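Local coordinates for protein putative dioxygenase (Nostoc punctiforme, PDB 2PEB) that probably acts as a metal-dependent dioxygenase of the Dopa 4,5-dioxygenase family, with a zinc ion bound at its histidine metal site, at residues His15-Ala20 and Pro51-Met56. Residues are numbered along the deposited sequence; the frame is centred on the assembly and turned at random.
Sequences HVYFDA and PHPKGM. With ZN (zinc ion), chain C.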
loop_
_atom_site.group_PDB
_atom_site.type_symbol
_atom_site.label_atom_id
_atom_site.label_comp_id
_atom_site.label_asym_id
_atom_site.label_seq_id
_atom_site.Cartn_x
_atom_site.Cartn_y
_atom_site.Cartn_z
ATOM N N HIS A 15 10.514 -3.144 -1.824
ATOM C CA HIS A 15 11.278 -4.344 -1.438
ATOM C C HIS A 15 10.385 -5.552 -1.763
ATOM O O HIS A 15 9.296 -5.713 -1.200
ATOM C CB HIS A 15 11.744 -4.273 0.029
ATOM C CG HIS A 15 12.734 -3.155 0.269
ATOM N ND1 HIS A 15 14.098 -3.355 0.150
ATOM C CD2 HIS A 15 12.579 -1.848 0.590
ATOM C CE1 HIS A 15 14.734 -2.225 0.348
ATOM N NE2 HIS A 15 13.851 -1.303 0.673
ATOM N N VAL A 16 10.817 -6.342 -2.740
ATOM C CA VAL A 16 10.069 -7.497 -3.218
ATOM C C VAL A 16 10.691 -8.711 -2.586
ATOM O O VAL A 16 11.858 -9.066 -2.868
ATOM C CB VAL A 16 10.111 -7.586 -4.761
ATOM C CG1 VAL A 16 9.302 -8.781 -5.244
ATOM C CG2 VAL A 16 9.603 -6.288 -5.425
ATOM N N TYR A 17 9.956 -9.316 -1.656
ATOM C CA TYR A 17 10.408 -10.475 -0.931
ATOM C C TYR A 17 10.139 -11.768 -1.695
ATOM O O TYR A 17 9.160 -11.890 -2.450
ATOM C CB TYR A 17 9.786 -10.511 0.474
ATOM C CG TYR A 17 10.147 -9.275 1.251
ATOM C CD1 TYR A 17 11.337 -9.217 1.950
ATOM C CD2 TYR A 17 9.318 -8.134 1.264
ATOM C CE1 TYR A 17 11.721 -8.070 2.624
ATOM C CE2 TYR A 17 9.688 -6.975 1.975
ATOM C CZ TYR A 17 10.901 -6.968 2.659
ATOM O OH TYR A 17 11.340 -5.863 3.334
ATOM N N PHE A 18 11.012 -12.739 -1.479
ATOM C CA PHE A 18 10.845 -14.038 -2.117
ATOM C C PHE A 18 11.584 -15.125 -1.349
ATOM O O PHE A 18 12.402 -14.863 -0.478
ATOM C CB PHE A 18 11.351 -13.980 -3.574
ATOM C CG PHE A 18 12.798 -13.627 -3.675
ATOM C CD1 PHE A 18 13.776 -14.612 -3.589
ATOM C CD2 PHE A 18 13.187 -12.282 -3.754
ATOM C CE1 PHE A 18 15.101 -14.285 -3.615
ATOM C CE2 PHE A 18 14.515 -11.958 -3.768
ATOM C CZ PHE A 18 15.466 -12.942 -3.706
ATOM N N ASP A 19 11.293 -16.366 -1.704
ATOM C CA ASP A 19 12.111 -17.496 -1.251
ATOM C C ASP A 19 12.418 -18.354 -2.468
ATOM O O ASP A 19 12.016 -18.002 -3.572
ATOM C CB ASP A 19 11.434 -18.269 -0.116
ATOM C CG ASP A 19 10.063 -18.775 -0.474
ATOM O OD1 ASP A 19 9.750 -18.943 -1.659
ATOM O OD2 ASP A 19 9.272 -19.016 0.458
ATOM N N ALA A 20 13.124 -19.467 -2.278
ATOM C CA ALA A 20 13.453 -20.372 -3.396
ATOM C C ALA A 20 12.239 -20.716 -4.244
ATOM O O ALA A 20 12.340 -20.736 -5.461
ATOM C CB ALA A 20 14.093 -21.659 -2.880
ATOM N N PRO A 51 17.348 -4.937 7.863
ATOM C CA PRO A 51 16.037 -5.037 8.488
ATOM C C PRO A 51 15.173 -6.187 7.961
ATOM O O PRO A 51 14.148 -6.506 8.577
ATOM C CB PRO A 51 15.389 -3.704 8.121
ATOM C CG PRO A 51 15.952 -3.382 6.835
ATOM C CD PRO A 51 17.392 -3.820 6.908
ATOM N N HIS A 52 15.579 -6.790 6.841
ATOM C CA HIS A 52 14.704 -7.677 6.028
ATOM C C HIS A 52 14.696 -9.112 6.493
ATOM O O HIS A 52 15.772 -9.717 6.675
ATOM C CB HIS A 52 15.118 -7.634 4.574
ATOM C CG HIS A 52 15.106 -6.253 4.041
ATOM N ND1 HIS A 52 13.935 -5.556 3.817
ATOM C CD2 HIS A 52 16.117 -5.401 3.766
ATOM C CE1 HIS A 52 14.235 -4.333 3.413
ATOM N NE2 HIS A 52 15.549 -4.218 3.374
ATOM N N PRO A 53 13.482 -9.677 6.688
ATOM C CA PRO A 53 13.409 -11.022 7.231
ATOM C C PRO A 53 13.355 -12.168 6.235
ATOM O O PRO A 53 13.136 -13.314 6.634
ATOM C CB PRO A 53 12.092 -10.972 8.011
ATOM C CG PRO A 53 11.256 -10.178 7.224
ATOM C CD PRO A 53 12.117 -9.121 6.559
ATOM N N LYS A 54 13.573 -11.841 4.960
ATOM C CA LYS A 54 13.443 -12.777 3.873
ATOM C C LYS A 54 14.306 -12.229 2.726
ATOM O O LYS A 54 14.571 -11.046 2.679
ATOM C CB LYS A 54 11.955 -12.863 3.485
ATOM C CG LYS A 54 11.601 -14.013 2.601
ATOM C CD LYS A 54 10.082 -14.119 2.359
ATOM C CE LYS A 54 9.327 -14.749 3.533
ATOM N NZ LYS A 54 7.990 -15.286 3.110
ATOM N N GLY A 55 14.758 -13.086 1.841
ATOM C CA GLY A 55 15.391 -12.609 0.636
ATOM C C GLY A 55 14.523 -11.582 -0.088
ATOM O O GLY A 55 13.284 -11.630 -0.036
HETATM N N MSE A 56 15.189 -10.633 -0.734
HETATM C CA MSE A 56 14.492 -9.545 -1.427
HETATM C C MSE A 56 15.386 -8.903 -2.427
HETATM O O MSE A 56 16.583 -9.200 -2.477
HETATM C CB MSE A 56 13.893 -8.456 -0.480
HETATM C CG MSE A 56 14.918 -7.700 0.387
HETATM SE SE MSE A 56 15.647 -6.201 -0.556
HETATM C CE MSE A 56 17.220 -5.803 0.522
HETATM ZN ZN ZN C . 14.300 0.498 0.995
HETATM O O HOH W 1 13.783 -15.832 1.625
#
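Tyr17 reaches His52 with its hydroxyl, neither ring overlapping the other: OH lies at the edge of the imidazole, in its plane, and Tyr17 OH shares a hydrogen bond of 2.7 Å with His52 ND1. In Tyr17, CG anti to the carbonyl carbon (chi1 -59°) lays the phenol alongside Met56, whose CB comes within 3.6 Å of Tyr17 CD1. His52 CE1 then sits over one face of the His15 ring, 3.4 Å from His15 ND1, the two planes inclined at 32°. The selenium of Met56, a selenomethionine, comes to the edge of that ring, 3.3 Å from His15 ND1, while His15 NE2 binds zinc together with His13 and His85. This is the tight, buried end of an antiparallel pairing between strands 11-18 and 55-61, in which Tyr17 faces Met56 as a non-hydrogen-bonded pair and Phe18 N donates to Gly55 O at 2.9 Å. Phe18 lays a ring face against the Gly55 carbonyl carbon. Toward Asp19 and Lys54 the contact slackens: a water bridges Phe18 O and Gly55 N, and Lys54, partly exposed and modelled in two conformers, passes by Phe18 O. A phenylalanine in place of Tyr17 would probably leave His52 ND1 without its mate and the imidazole freer to turn. His52 NE2 also bonds an unidentified ligand, probably from the crystallisation liquor, so the Tyr17 hydroxyl is likely to act from the second shell, steadying the imidazole beside the zinc-bound His15.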